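Local coordinates for SMI1/KNR4 family protein (Pseudomonas syringae pv. tomato, PDB 2PAG), which is of unknown function but binds calcium and belongs to the SMI1/KNR4 family of the SUKH clan, at residues E32-N37 and T69-V74; L57-V62 and P89-G94; L81-E86 and Y97-E102. One frame throughout, in Å; residues are numbered along the deposited sequence.

Interaction 1. Residues E32-N37 and T69-V74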
loop_
_atom_site.group_PDB
_atom_site.type_symbol
_atom_site.label_atom_id
_atom_site.label_comp_id
_atom_site.label_asym_id
_atom_site.label_seq_id
_atom_site.Cartn_x
_atom_site.Cartn_y
_atom_site.Cartn_z
ATOM N N GLU A 32 11.176 -10.964 2.286
ATOM C CA GLU A 32 11.778 -12.033 3.067
ATOM C C GLU A 32 11.336 -12.001 4.524
ATOM O O GLU A 32 11.095 -13.047 5.126
ATOM C CB GLU A 32 13.300 -11.951 2.962
ATOM C CG GLU A 32 13.790 -12.002 1.525
ATOM C CD GLU A 32 15.300 -11.941 1.417
ATOM O OE1 GLU A 32 15.910 -11.082 2.092
ATOM O OE2 GLU A 32 15.873 -12.745 0.649
ATOM N N GLN A 33 11.225 -10.804 5.091
ATOM C CA GLN A 33 10.795 -10.653 6.478
ATOM C C GLN A 33 9.397 -11.197 6.707
ATOM O O GLN A 33 9.098 -11.740 7.775
ATOM C CB GLN A 33 10.774 -9.187 6.877
ATOM C CG GLN A 33 12.101 -8.560 7.137
ATOM C CD GLN A 33 11.939 -7.090 7.441
ATOM O OE1 GLN A 33 11.156 -6.702 8.320
ATOM N NE2 GLN A 33 12.669 -6.256 6.714
ATOM N N LEU A 34 8.533 -11.024 5.709
ATOM C CA LEU A 34 7.149 -11.475 5.811
ATOM C C LEU A 34 6.931 -12.826 5.142
ATOM O O LEU A 34 5.826 -13.374 5.165
ATOM C CB LEU A 34 6.228 -10.425 5.191
ATOM C CG LEU A 34 6.194 -9.087 5.935
ATOM C CD1 LEU A 34 5.620 -8.010 5.034
ATOM C CD2 LEU A 34 5.363 -9.221 7.199
ATOM N N PHE A 35 7.998 -13.356 4.554
ATOM C CA PHE A 35 7.966 -14.634 3.853
ATOM C C PHE A 35 6.811 -14.665 2.864
ATOM O O PHE A 35 6.009 -15.599 2.842
ATOM C CB PHE A 35 7.840 -15.803 4.832
ATOM C CG PHE A 35 8.533 -17.052 4.356
ATOM C CD1 PHE A 35 9.923 -17.119 4.334
ATOM C CD2 PHE A 35 7.804 -18.138 3.885
ATOM C CE1 PHE A 35 10.579 -18.245 3.846
ATOM C CE2 PHE A 35 8.449 -19.274 3.393
ATOM C CZ PHE A 35 9.840 -19.332 3.372
ATOM N N ILE A 36 6.738 -13.628 2.043
ATOM C CA ILE A 36 5.685 -13.514 1.053
ATOM C C ILE A 36 6.276 -12.885 -0.198
ATOM O O ILE A 36 7.365 -12.310 -0.167
ATOM C CB ILE A 36 4.539 -12.617 1.572
ATOM C CG1 ILE A 36 3.314 -12.741 0.661
ATOM C CG2 ILE A 36 5.005 -11.168 1.623
ATOM C CD1 ILE A 36 2.677 -14.112 0.669
ATOM N N ASN A 37 5.563 -13.013 -1.306
ATOM C CA ASN A 37 6.013 -12.426 -2.553
ATOM C C ASN A 37 5.060 -11.269 -2.806
ATOM O O ASN A 37 3.847 -11.467 -2.852
ATOM C CB ASN A 37 5.920 -13.455 -3.683
ATOM C CG ASN A 37 6.627 -13.004 -4.944
ATOM O OD1 ASN A 37 6.197 -12.064 -5.612
ATOM N ND2 ASN A 37 7.726 -13.672 -5.273
ATOM N N THR A 69 2.801 3.251 9.118
ATOM C CA THR A 69 2.423 2.657 7.843
ATOM C C THR A 69 3.442 1.609 7.396
ATOM O O THR A 69 3.320 1.040 6.312
ATOM C CB THR A 69 2.286 3.707 6.716
ATOM O OG1 THR A 69 3.525 4.414 6.549
ATOM C CG2 THR A 69 1.169 4.693 7.042
ATOM N N TYR A 70 4.443 1.356 8.234
ATOM C CA TYR A 70 5.482 0.369 7.934
ATOM C C TYR A 70 4.826 -0.978 7.621
ATOM O O TYR A 70 4.209 -1.598 8.486
ATOM C CB TYR A 70 6.431 0.252 9.132
ATOM C CG TYR A 70 7.648 -0.598 8.878
ATOM C CD1 TYR A 70 8.469 -0.365 7.776
ATOM C CD2 TYR A 70 7.989 -1.633 9.746
ATOM C CE1 TYR A 70 9.606 -1.145 7.546
ATOM C CE2 TYR A 70 9.119 -2.419 9.524
ATOM C CZ TYR A 70 9.922 -2.170 8.426
ATOM O OH TYR A 70 11.046 -2.943 8.228
ATOM N N LEU A 71 4.992 -1.450 6.385
ATOM C CA LEU A 71 4.341 -2.684 5.945
ATOM C C LEU A 71 4.379 -3.898 6.874
ATOM O O LEU A 71 3.340 -4.517 7.119
ATOM C CB LEU A 71 4.844 -3.081 4.549
ATOM C CG LEU A 71 4.078 -4.196 3.823
ATOM C CD1 LEU A 71 2.571 -3.902 3.819
ATOM C CD2 LEU A 71 4.592 -4.312 2.392
ATOM N N PRO A 72 5.559 -4.265 7.401
ATOM C CA PRO A 72 5.578 -5.433 8.288
ATOM C C PRO A 72 4.681 -5.267 9.513
ATOM O O PRO A 72 4.031 -6.222 9.940
ATOM C CB PRO A 72 7.054 -5.567 8.650
ATOM C CG PRO A 72 7.741 -5.053 7.415
ATOM C CD PRO A 72 6.930 -3.808 7.111
ATOM N N GLU A 73 4.653 -4.062 10.081
ATOM C CA GLU A 73 3.810 -3.807 11.247
ATOM C C GLU A 73 2.332 -3.759 10.860
ATOM O O GLU A 73 1.479 -4.240 11.604
ATOM C CB GLU A 73 4.208 -2.497 11.939
ATOM C CG GLU A 73 5.604 -2.492 12.561
ATOM C CD GLU A 73 5.700 -3.272 13.869
ATOM O OE1 GLU A 73 6.809 -3.310 14.449
ATOM O OE2 GLU A 73 4.683 -3.841 14.325
ATOM N N VAL A 74 2.024 -3.169 9.707
ATOM C CA VAL A 74 0.640 -3.099 9.249
ATOM C C VAL A 74 0.115 -4.519 8.977
ATOM O O VAL A 74 -1.035 -4.836 9.280
ATOM C CB VAL A 74 0.512 -2.230 7.959
ATOM C CG1 VAL A 74 -0.901 -2.289 7.421
ATOM C CG2 VAL A 74 0.869 -0.781 8.270
HETATM O O HOH W 1 11.790 -4.671 9.835
#
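Gln-33 and Tyr-70 meet through a shared water that bridges the polar ends of their side chains. The water donates a hydrogen bond to Gln-33 OE1 at 2.6 Å. The same water lies 2.5 Å from Tyr-70 OH, near the plane of the phenol ring and at its edge. The two side chains cross at about a right angle, with amide and ring planes 43° apart, and no hydrogen bond spans the contact directly: Gln-33 OE1 and Tyr-70 OH stand 3.8 Å from each other. An extended Gln-33 chain (chi2 177°) carries the amide far enough from its helix for OE1 also to approach Pro-72 CG at 3.9 Å. Pro-72 in turn lies across a face of Tyr-70, its CD 3.4 Å above the centre of the ring, so that the ring is covered by the residue two places further on.

Two helix ends are joined here. Helix 24-34 closes in a Schellman motif, with Phe-35 as the C-prime residue of positive phi and Ile-36 N returning to Glu-31 O. On the other segment, Tyr-70 is the N-cap residue of helix 71-81 and its carbonyl oxygen accepts Val-74 N at 3.0 Å. Pro-72 falls in the first turn, where a missing backbone N-H costs no helical bond.

Away from the water the contact is apolar. Leu-34, with CG beside its backbone N (chi1 -66°), sends both methyls toward the second helix: CD2 rests 3.9 Å from Pro-72 CA, while CD1 comes to 4.3 Å from Leu-71 CG. Ile-30, one turn earlier, extends this surface by touching Tyr-70, Leu-71 and Pro-72, and Leu-34 reaches further along helix 71-81 to Cys-75 and Trp-79.

Interaction 2. Residues L57-V62 and P89-G94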
loop_
_atom_site.group_PDB
_atom_site.type_symbol
_atom_site.label_atom_id
_atom_site.label_comp_id
_atom_site.label_asym_id
_atom_site.label_seq_id
_atom_site.Cartn_x
_atom_site.Cartn_y
_atom_site.Cartn_z
ATOM N N LEU A 57 -5.761 9.429 3.036
ATOM C CA LEU A 57 -5.296 8.050 3.164
ATOM C C LEU A 57 -3.775 8.011 3.144
ATOM O O LEU A 57 -3.137 8.754 2.404
ATOM C CB LEU A 57 -5.845 7.185 2.025
ATOM C CG LEU A 57 -7.349 6.887 2.060
ATOM C CD1 LEU A 57 -7.770 6.204 0.780
ATOM C CD2 LEU A 57 -7.675 6.015 3.254
ATOM N N GLU A 58 -3.203 7.149 3.979
ATOM C CA GLU A 58 -1.758 6.994 4.049
ATOM C C GLU A 58 -1.427 5.537 3.747
ATOM O O GLU A 58 -1.461 4.678 4.632
ATOM C CB GLU A 58 -1.243 7.351 5.438
ATOM C CG GLU A 58 -1.409 8.799 5.822
ATOM C CD GLU A 58 -0.887 9.063 7.218
ATOM O OE1 GLU A 58 -1.570 8.678 8.185
ATOM O OE2 GLU A 58 0.217 9.634 7.345
ATOM N N PRO A 59 -1.106 5.236 2.485
ATOM C CA PRO A 59 -0.782 3.858 2.124
ATOM C C PRO A 59 0.478 3.333 2.812
ATOM O O PRO A 59 1.249 4.088 3.415
ATOM C CB PRO A 59 -0.628 3.926 0.603
ATOM C CG PRO A 59 -1.437 5.133 0.218
ATOM C CD PRO A 59 -1.080 6.104 1.299
ATOM N N VAL A 60 0.684 2.027 2.712
ATOM C CA VAL A 60 1.838 1.407 3.335
ATOM C C VAL A 60 3.168 1.856 2.743
ATOM O O VAL A 60 3.260 2.271 1.572
ATOM C CB VAL A 60 1.758 -0.134 3.271
ATOM C CG1 VAL A 60 0.522 -0.624 4.021
ATOM C CG2 VAL A 60 1.735 -0.606 1.825
ATOM N N THR A 61 4.193 1.786 3.585
ATOM C CA THR A 61 5.550 2.169 3.228
ATOM C C THR A 61 6.515 1.094 3.722
ATOM O O THR A 61 6.138 0.220 4.501
ATOM C CB THR A 61 5.926 3.514 3.876
ATOM O OG1 THR A 61 5.768 3.426 5.302
ATOM C CG2 THR A 61 5.040 4.624 3.333
ATOM N N VAL A 62 7.764 1.158 3.275
ATOM C CA VAL A 62 8.737 0.161 3.700
ATOM C C VAL A 62 10.097 0.723 4.096
ATOM O O VAL A 62 11.011 -0.044 4.396
ATOM C CB VAL A 62 8.978 -0.887 2.586
ATOM C CG1 VAL A 62 7.671 -1.567 2.208
ATOM C CG2 VAL A 62 9.606 -0.218 1.368
ATOM N N PRO A 89 -1.884 -5.980 2.930
ATOM C CA PRO A 89 -2.458 -4.632 2.988
ATOM C C PRO A 89 -1.700 -3.597 2.178
ATOM O O PRO A 89 -0.472 -3.593 2.155
ATOM C CB PRO A 89 -2.420 -4.300 4.476
ATOM C CG PRO A 89 -2.557 -5.637 5.119
ATOM C CD PRO A 89 -1.655 -6.512 4.285
ATOM N N ILE A 90 -2.440 -2.727 1.496
ATOM C CA ILE A 90 -1.811 -1.648 0.759
ATOM C C ILE A 90 -2.190 -0.352 1.472
ATOM O O ILE A 90 -1.469 0.635 1.400
ATOM C CB ILE A 90 -2.241 -1.604 -0.745
ATOM C CG1 ILE A 90 -1.588 -0.391 -1.411
ATOM C CG2 ILE A 90 -3.772 -1.516 -0.887
ATOM C CD1 ILE A 90 -1.732 -0.356 -2.924
ATOM N N CYS A 91 -3.312 -0.353 2.187
ATOM C CA CYS A 91 -3.691 0.861 2.894
ATOM C C CYS A 91 -4.731 0.660 3.980
ATOM O O CYS A 91 -5.803 0.117 3.739
ATOM C CB CYS A 91 -4.195 1.912 1.900
ATOM S SG CYS A 91 -4.535 3.534 2.631
ATOM N N GLN A 92 -4.395 1.110 5.183
ATOM C CA GLN A 92 -5.320 1.022 6.305
ATOM C C GLN A 92 -6.338 2.163 6.191
ATOM O O GLN A 92 -6.020 3.247 5.694
ATOM C CB GLN A 92 -4.552 1.156 7.619
ATOM C CG GLN A 92 -5.398 0.908 8.859
ATOM C CD GLN A 92 -4.644 1.197 10.141
ATOM O OE1 GLN A 92 -3.414 1.099 10.189
ATOM N NE2 GLN A 92 -5.382 1.543 11.201
ATOM N N ASP A 93 -7.566 1.917 6.628
ATOM C CA ASP A 93 -8.605 2.949 6.609
ATOM C C ASP A 93 -9.448 2.696 7.848
ATOM O O ASP A 93 -10.462 2.006 7.788
ATOM C CB ASP A 93 -9.467 2.852 5.346
ATOM C CG ASP A 93 -10.458 4.007 5.221
ATOM O OD1 ASP A 93 -10.289 5.024 5.933
ATOM O OD2 ASP A 93 -11.399 3.904 4.400
ATOM N N GLY A 94 -9.006 3.252 8.971
ATOM C CA GLY A 94 -9.710 3.035 10.222
ATOM C C GLY A 94 -9.402 1.615 10.659
ATOM O O GLY A 94 -8.236 1.261 10.859
HETATM O O HOH W 2 -1.731 2.081 5.696
HETATM O O HOH W 3 -4.654 5.638 5.904
#
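Pro-89 presents its carbonyl oxygen to Val-60, both of whose methyls pack around Pro-89 O and Ile-90 O, with CG1 3.6 Å from Pro-89 O. The proline oxygen is buried and has no polar partner in the model. A classic beta bulge follows, in which Ile-90 and Cys-91 both face Tyr-98 of the neighbouring strand 96-100. The chain turns a corner at Ile-90, and Ile-90 O accepts Val-60 N from the loop 57-62 at 2.9 Å. That bond is nearly straight at the hydrogen (168°), yet the donor stands 37° out of the carbonyl plane, above it. Cys-91 holds its sulfur anti to the backbone N (chi1 -174°), which lays SG against the loop, 3.8 Å from Pro-59 CA and 3.9 Å from Leu-57 CB. Trp-127 touches Cys-91 and Trp-132 touches Pro-59, both from helix 124-132.

At Gln-92 two waters link the backbone to that of Glu-58. One accepts from Gln-92 N at 2.9 Å and donates to Glu-58 O; the other donates to Gln-92 O and accepts from Glu-58 N at 2.8 Å. The edge strand of the antiparallel sheet is thus bordered by a hydrated loop. Asp-93 brings OD1 to 3.9 Å from Leu-57 CD2, while the extended side chain of Gln-92 reaches forward to Gly-94, NE2 donating to Gly-94 O at 2.9 Å in the carbonyl plane.

Interaction 3. Residues L81-E86 and Y97-E102. With CA (calcium ion), chain B.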
loop_
_atom_site.group_PDB
_atom_site.type_symbol
_atom_site.label_atom_id
_atom_site.label_comp_id
_atom_site.label_asym_id
_atom_site.label_seq_id
_atom_site.Cartn_x
_atom_site.Cartn_y
_atom_site.Cartn_z
ATOM N N LEU A 81 -5.897 -9.069 13.218
ATOM C CA LEU A 81 -7.265 -8.565 13.302
ATOM C C LEU A 81 -8.244 -9.422 12.501
ATOM O O LEU A 81 -9.458 -9.319 12.688
ATOM C CB LEU A 81 -7.323 -7.112 12.814
ATOM C CG LEU A 81 -8.652 -6.369 12.983
ATOM C CD1 LEU A 81 -8.978 -6.252 14.466
ATOM C CD2 LEU A 81 -8.566 -4.985 12.352
ATOM N N GLY A 82 -7.723 -10.264 11.610
ATOM C CA GLY A 82 -8.596 -11.119 10.821
ATOM C C GLY A 82 -8.374 -11.140 9.316
ATOM O O GLY A 82 -8.943 -11.973 8.611
ATOM N N VAL A 83 -7.560 -10.228 8.804
ATOM C CA VAL A 83 -7.302 -10.206 7.370
ATOM C C VAL A 83 -6.587 -11.492 6.967
ATOM O O VAL A 83 -5.593 -11.877 7.585
ATOM C CB VAL A 83 -6.414 -9.008 6.974
ATOM C CG1 VAL A 83 -6.071 -9.079 5.489
ATOM C CG2 VAL A 83 -7.134 -7.710 7.284
ATOM N N PRO A 84 -7.097 -12.192 5.940
ATOM C CA PRO A 84 -6.462 -13.434 5.487
ATOM C C PRO A 84 -4.970 -13.214 5.216
ATOM O O PRO A 84 -4.597 -12.225 4.590
ATOM C CB PRO A 84 -7.237 -13.765 4.213
ATOM C CG PRO A 84 -8.608 -13.248 4.522
ATOM C CD PRO A 84 -8.329 -11.918 5.173
ATOM N N ARG A 85 -4.125 -14.130 5.692
ATOM C CA ARG A 85 -2.673 -14.029 5.509
ATOM C C ARG A 85 -2.251 -13.894 4.046
ATOM O O ARG A 85 -1.213 -13.302 3.742
ATOM C CB ARG A 85 -1.987 -15.259 6.114
ATOM C CG ARG A 85 -0.465 -15.308 5.940
ATOM C CD ARG A 85 0.231 -14.232 6.758
ATOM N NE ARG A 85 1.594 -14.612 7.128
ATOM C CZ ARG A 85 2.660 -14.489 6.343
ATOM N NH1 ARG A 85 2.541 -13.988 5.123
ATOM N NH2 ARG A 85 3.851 -14.868 6.786
ATOM N N GLU A 86 -3.054 -14.453 3.148
ATOM C CA GLU A 86 -2.776 -14.417 1.716
ATOM C C GLU A 86 -2.942 -13.028 1.093
ATOM O O GLU A 86 -2.526 -12.797 -0.045
ATOM C CB GLU A 86 -3.694 -15.408 0.997
ATOM C CG GLU A 86 -5.169 -15.069 1.124
ATOM C CD GLU A 86 -6.073 -16.197 0.675
ATOM O OE1 GLU A 86 -5.903 -16.684 -0.464
ATOM O OE2 GLU A 86 -6.961 -16.594 1.463
ATOM N N TYR A 97 -9.164 -2.466 5.848
ATOM C CA TYR A 97 -7.909 -2.518 5.100
ATOM C C TYR A 97 -8.078 -2.801 3.623
ATOM O O TYR A 97 -8.776 -3.737 3.241
ATOM C CB TYR A 97 -7.004 -3.627 5.645
ATOM C CG TYR A 97 -6.427 -3.382 7.011
ATOM C CD1 TYR A 97 -5.216 -2.717 7.167
ATOM C CD2 TYR A 97 -7.095 -3.823 8.151
ATOM C CE1 TYR A 97 -4.675 -2.495 8.424
ATOM C CE2 TYR A 97 -6.567 -3.604 9.415
ATOM C CZ TYR A 97 -5.357 -2.940 9.544
ATOM O OH TYR A 97 -4.824 -2.717 10.788
ATOM N N TYR A 98 -7.432 -1.992 2.793
ATOM C CA TYR A 98 -7.438 -2.254 1.358
ATOM C C TYR A 98 -6.257 -3.221 1.269
ATOM O O TYR A 98 -5.164 -2.917 1.748
ATOM C CB TYR A 98 -7.166 -0.968 0.574
ATOM C CG TYR A 98 -8.331 -0.001 0.584
ATOM C CD1 TYR A 98 -9.430 -0.197 -0.250
ATOM C CD2 TYR A 98 -8.331 1.112 1.423
ATOM C CE1 TYR A 98 -10.507 0.695 -0.257
ATOM C CE2 TYR A 98 -9.408 2.014 1.425
ATOM C CZ TYR A 98 -10.485 1.796 0.580
ATOM O OH TYR A 98 -11.532 2.690 0.564
ATOM N N CYS A 99 -6.494 -4.403 0.706
ATOM C CA CYS A 99 -5.455 -5.427 0.603
ATOM C C CYS A 99 -5.319 -5.939 -0.811
ATOM O O CYS A 99 -6.270 -5.886 -1.594
ATOM C CB CYS A 99 -5.783 -6.610 1.511
ATOM S SG CYS A 99 -6.170 -6.172 3.216
ATOM N N VAL A 100 -4.150 -6.490 -1.115
ATOM C CA VAL A 100 -3.871 -6.985 -2.451
ATOM C C VAL A 100 -3.734 -8.499 -2.527
ATOM O O VAL A 100 -3.004 -9.120 -1.740
ATOM C CB VAL A 100 -2.593 -6.336 -2.990
ATOM C CG1 VAL A 100 -2.440 -6.623 -4.473
ATOM C CG2 VAL A 100 -2.648 -4.831 -2.741
ATOM N N GLU A 101 -4.457 -9.084 -3.480
ATOM C CA GLU A 101 -4.430 -10.520 -3.716
ATOM C C GLU A 101 -3.124 -10.862 -4.418
ATOM O O GLU A 101 -2.419 -9.976 -4.917
ATOM C CB GLU A 101 -5.585 -10.948 -4.624
ATOM C CG GLU A 101 -6.972 -10.795 -4.058
ATOM C CD GLU A 101 -7.977 -11.595 -4.865
ATOM O OE1 GLU A 101 -7.898 -11.560 -6.114
ATOM O OE2 GLU A 101 -8.841 -12.260 -4.256
ATOM N N GLU A 102 -2.807 -12.153 -4.468
ATOM C CA GLU A 102 -1.582 -12.597 -5.114
ATOM C C GLU A 102 -1.547 -12.210 -6.589
ATOM O O GLU A 102 -0.471 -11.935 -7.132
ATOM C CB GLU A 102 -1.430 -14.109 -4.929
ATOM C CG GLU A 102 -1.518 -14.509 -3.459
ATOM C CD GLU A 102 -1.321 -15.993 -3.221
ATOM O OE1 GLU A 102 -0.205 -16.496 -3.483
ATOM O OE2 GLU A 102 -2.286 -16.653 -2.769
HETATM CA CA CA B . -7.964 -11.645 -8.218
HETATM O O HOH W 4 -1.036 -11.168 -1.746
#
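Two backbone carbonyl oxygens, Glu-86 O and Val-100 O, lie 4.1 Å apart and both accept from one water. It donates at 2.8 Å to Glu-86 O and likewise to Val-100 O; both of its protons are thereby spent. The loop that leads from helix 71-81 to strand 88-93 here runs beside strand 96-100 of the antiparallel sheet in nearly the same direction, 17° apart end to end, without a direct hydrogen bond between them.

The rest of the seam is apolar at one end and acidic at the other. Val-83 splits its methyls between two strand residues: CG1, anti to the backbone N (chi1 175°), meets Cys-99 SG at 3.7 Å, while CG2 packs against CD2 of Tyr-97, the two side chains crossing at about a right angle. Leu-81 approaches the same tyrosine at its ring edge, CD2 lying 3.8 Å from Tyr-97 CE2.

At the acidic end Glu-86 OE1 and Glu-102 OE2 come within 4.3 Å. Nearby, Glu-101 binds calcium through one oxygen, OE1 at 2.1 Å, whereas its OE2 stays 4.1 Å from the metal. Asp-103 and Thr-105 supply further ligands. The ion probably balances the charge of its own ligand Glu-101, while Glu-86 and Glu-102, which do not bind it, probably add to the negative potential around the site.

In the fold
The three contacts lie about 12 Å apart, centre to centre, and each touches the other two. Interactions 1 and 2 meet where Thr-69 OG1 hydrogen-bonds Thr-61 OG1 at 2.8 Å and Leu-71 N bonds Thr-61 O, tying the start of helix 71-81 to the loop 57-62. Interaction 1 reaches interaction 3 through Arg-85 NH2, 3.0 Å from Leu-34 O at the end of helix 24-34. Interactions 2 and 3 share a sheet: Ile-90 N bonds Tyr-98 O at 2.7 Å. Calcium belongs to interaction 3, through Glu-101; the side chain of Ile-90 in interaction 2 is about 13 Å from a calcium ion, and interaction 1 lies away from the site.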